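Side-chain contact in flagellar hook-associated protein (Burkholderia pseudomallei, PDB 4UT1), which probably serves as a structural component of the bacterial flagellum, as a hook-associated protein at the hook junction: residues L248-S253 and S258-V263. Numbering follows the deposited sequence.
Sequences LATVAS and SELTIV. With EDO (1,2-ethanediol), chain O.
Val251 and Val263 meet diagonally across neighbouring strands of a hairpin, on the same face, where their direct partners are Thr261 and Ala249, and their branches interlock as bumps and hollows do across a sheet face. Methyl CG2 of Val251 butts against CG1 of Val263 at 3.5 Å, the two side chains crossing at about a right angle. With CG1 of Val263 anti to its carbonyl carbon (chi1 -57°), CG2 falls between the backbone N and that carbon, 3.9 Å from CB of Ala249. The small methyl of Ala249 is thus matched by a larger branched partner. On the same face CG2 of Thr261 rests 3.5 Å from CA of Ser253, while its OG1 is hydrogen-bonded to Asp281.

These strands form an antiparallel beta hairpin within a meandering sheet whose order follows the chain, and helix 134-193 lies against the face bearing Thr250 and Ile262. There CD1 of Ile262 presses on CG2 of Thr250 at 3.6 Å, while the isoleucine also touches Val173 of the helix. A chi1 of 57° sets OG1 of Thr250 between the backbone N and the carbonyl carbon, where it hydrogen-bonds to Thr170, and puts CG2 anti to the carbonyl carbon, against Ile262. Leu260 slants across Thr250, CD1 standing 3.8 Å from OG1, and its second methyl settles near the Val251 carbonyl.

Backbone bonds fix the spacing of these side chains: Ala249 N to Val263 O and Val263 N to Ala249 O, each 2.8 Å. Past the Val251-Thr261 pair the backbones stay close at Ala252 and Leu260, a non-hydrogen-bonded pair whose side chains diverge, and Ser253 N bonds to Glu259 O at 2.8 Å. The carboxylate of Glu259 turns to Arg162 in a salt bridge, and Ser253 OG bonds to Asp256 O within the turn.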
ATOM      1  N   LEU A 248      19.023 -26.479 -12.138  1.00 17.15           N
ATOM      2  CA  LEU A 248      18.462 -25.289 -11.517  1.00 16.38           C
ATOM      3  C   LEU A 248      17.803 -25.695 -10.213  1.00 16.05           C
ATOM      4  O   LEU A 248      17.441 -26.862 -10.027  1.00 17.79           O
ATOM      5  CB  LEU A 248      17.444 -24.608 -12.437  1.00 13.91           C
ATOM      6  CG  LEU A 248      17.948 -24.226 -13.831  1.00 16.48           C
ATOM      7  CD1 LEU A 248      16.825 -23.652 -14.664  1.00 13.04           C
ATOM      8  CD2 LEU A 248      19.143 -23.245 -13.753  1.00 16.02           C
ATOM      9  N   ALA A 249      17.642 -24.736  -9.307  1.00 17.34           N
ATOM     10  CA  ALA A 249      16.860 -24.974  -8.106  1.00 14.27           C
ATOM     11  C   ALA A 249      16.035 -23.741  -7.762  1.00 17.16           C
ATOM     12  O   ALA A 249      16.332 -22.634  -8.220  1.00 15.70           O
ATOM     13  CB  ALA A 249      17.761 -25.354  -6.943  1.00 13.00           C
ATOM     14  N   THR A 250      14.991 -23.937  -6.969  1.00 14.37           N
ATOM     15  CA  THR A 250      14.323 -22.808  -6.343  1.00 14.79           C
ATOM     16  C   THR A 250      14.807 -22.709  -4.902  1.00 15.62           C
ATOM     17  O   THR A 250      14.996 -23.720  -4.218  1.00 15.88           O
ATOM     18  CB  THR A 250      12.779 -22.926  -6.362  1.00 15.48           C
ATOM     19  OG1 THR A 250      12.375 -24.137  -5.720  1.00 16.18           O
ATOM     20  CG2 THR A 250      12.227 -22.895  -7.782  1.00 13.27           C
ATOM     21  N   VAL A 251      15.025 -21.481  -4.452  1.00 13.78           N
ATOM     22  CA  VAL A 251      15.343 -21.207  -3.065  1.00 14.40           C
ATOM     23  C   VAL A 251      14.623 -19.907  -2.688  1.00 13.48           C
ATOM     24  O   VAL A 251      14.179 -19.165  -3.565  1.00 12.91           O
ATOM     25  CB  VAL A 251      16.860 -21.060  -2.836  1.00 14.77           C
ATOM     26  CG1 VAL A 251      17.584 -22.328  -3.264  1.00 16.49           C
ATOM     27  CG2 VAL A 251      17.383 -19.878  -3.615  1.00 17.31           C
ATOM     28  N   ALA A 252      14.495 -19.650  -1.395  1.00 14.15           N
ATOM     29  CA  ALA A 252      13.897 -18.389  -0.941  1.00 17.56           C
ATOM     30  C   ALA A 252      14.694 -17.238  -1.540  1.00 16.80           C
ATOM     31  O   ALA A 252      15.935 -17.262  -1.532  1.00 15.79           O
ATOM     32  CB  ALA A 252      13.880 -18.314   0.576  1.00 17.59           C
ATOM     33  N   SER A 253      14.003 -16.255  -2.104  1.00 18.12           N
ATOM     34  CA  SER A 253      14.708 -15.130  -2.715  1.00 16.94           C
ATOM     35  C   SER A 253      15.420 -14.315  -1.639  1.00 16.66           C
ATOM     36  O   SER A 253      14.938 -14.189  -0.515  1.00 20.21           O
ATOM     37  CB  SER A 253      13.754 -14.250  -3.522  1.00 20.10           C
ATOM     38  OG  SER A 253      13.159 -13.274  -2.698  1.00 23.57           O
ATOM     39  N   SER A 258       9.331 -14.826   1.372  1.00 13.67           N
ATOM     40  CA  SER A 258       8.019 -15.380   1.039  1.00 14.03           C
ATOM     41  C   SER A 258       7.942 -15.775  -0.442  1.00 15.31           C
ATOM     42  O   SER A 258       6.995 -16.439  -0.875  1.00 13.46           O
ATOM     43  CB  SER A 258       6.905 -14.369   1.386  1.00 13.39           C
ATOM     44  OG  SER A 258       6.802 -13.350   0.409  1.00 12.87           O
ATOM     45  N   GLU A 259       8.943 -15.370  -1.217  1.00 12.08           N
ATOM     46  CA  GLU A 259       8.952 -15.640  -2.644  1.00 12.24           C
ATOM     47  C   GLU A 259      10.190 -16.427  -3.048  1.00 12.45           C
ATOM     48  O   GLU A 259      11.311 -16.069  -2.687  1.00 12.32           O
ATOM     49  CB  GLU A 259       8.880 -14.346  -3.441  1.00 12.87           C
ATOM     50  CG  GLU A 259       7.596 -13.560  -3.134  1.00 14.78           C
ATOM     51  CD  GLU A 259       7.378 -12.366  -4.034  1.00 14.31           C
ATOM     52  OE1 GLU A 259       8.348 -11.890  -4.677  1.00 15.31           O
ATOM     53  OE2 GLU A 259       6.213 -11.901  -4.096  1.00 13.75           O
ATOM     54  N   LEU A 260       9.974 -17.502  -3.796  1.00 12.51           N
ATOM     55  CA  LEU A 260      11.081 -18.283  -4.325  1.00  9.63           C
ATOM     56  C   LEU A 260      11.676 -17.652  -5.566  1.00 14.50           C
ATOM     57  O   LEU A 260      10.977 -17.013  -6.355  1.00 13.21           O
ATOM     58  CB  LEU A 260      10.632 -19.712  -4.661  1.00 13.11           C
ATOM     59  CG  LEU A 260      10.016 -20.520  -3.531  1.00 16.97           C
ATOM     60  CD1 LEU A 260       9.737 -21.945  -4.015  1.00 15.77           C
ATOM     61  CD2 LEU A 260      10.910 -20.516  -2.307  1.00 15.54           C
ATOM     62  N   THR A 261      12.976 -17.862  -5.749  1.00 14.38           N
ATOM     63  CA  THR A 261      13.655 -17.373  -6.929  1.00 13.46           C
ATOM     64  C   THR A 261      14.398 -18.563  -7.537  1.00 15.25           C
ATOM     65  O   THR A 261      14.482 -19.626  -6.920  1.00 14.43           O
ATOM     66  CB  THR A 261      14.620 -16.215  -6.593  1.00 17.89           C
ATOM     67  OG1 THR A 261      15.188 -15.693  -7.800  1.00 24.64           O
ATOM     68  CG2 THR A 261      15.737 -16.690  -5.672  1.00 15.87           C
ATOM     69  N   ILE A 262      14.900 -18.399  -8.754  1.00 14.79           N
ATOM     70  CA  ILE A 262      15.620 -19.475  -9.428  1.00 17.85           C
ATOM     71  C   ILE A 262      17.134 -19.306  -9.265  1.00 16.28           C
ATOM     72  O   ILE A 262      17.663 -18.194  -9.343  1.00 20.84           O
ATOM     73  CB  ILE A 262      15.272 -19.518 -10.922  1.00 20.38           C
ATOM     74  CG1 ILE A 262      13.754 -19.420 -11.118  1.00 21.83           C
ATOM     75  CG2 ILE A 262      15.844 -20.765 -11.568  1.00 16.82           C
ATOM     76  CD1 ILE A 262      12.984 -20.512 -10.433  1.00 19.20           C
ATOM     77  N   VAL A 263      17.829 -20.409  -9.021  1.00 17.58           N
ATOM     78  CA  VAL A 263      19.272 -20.375  -8.934  1.00 17.99           C
ATOM     79  C   VAL A 263      19.843 -21.511  -9.751  1.00 19.02           C
ATOM     80  O   VAL A 263      19.143 -22.486 -10.066  1.00 11.87           O
ATOM     81  CB  VAL A 263      19.780 -20.491  -7.474  1.00 19.25           C
ATOM     82  CG1 VAL A 263      19.186 -19.383  -6.616  1.00 16.76           C
ATOM     83  CG2 VAL A 263      19.452 -21.863  -6.885  1.00 17.19           C
TER
HETATM   84  C1  EDO O1641      18.498 -12.626  -7.778  1.00 30.13           C
HETATM   85  O1  EDO O1641      18.750 -12.290  -6.411  1.00 36.24           O
HETATM   86  C2  EDO O1641      17.087 -13.188  -7.879  1.00 30.22           C
HETATM   87  O2  EDO O1641      17.157 -14.573  -8.255  1.00 33.76           O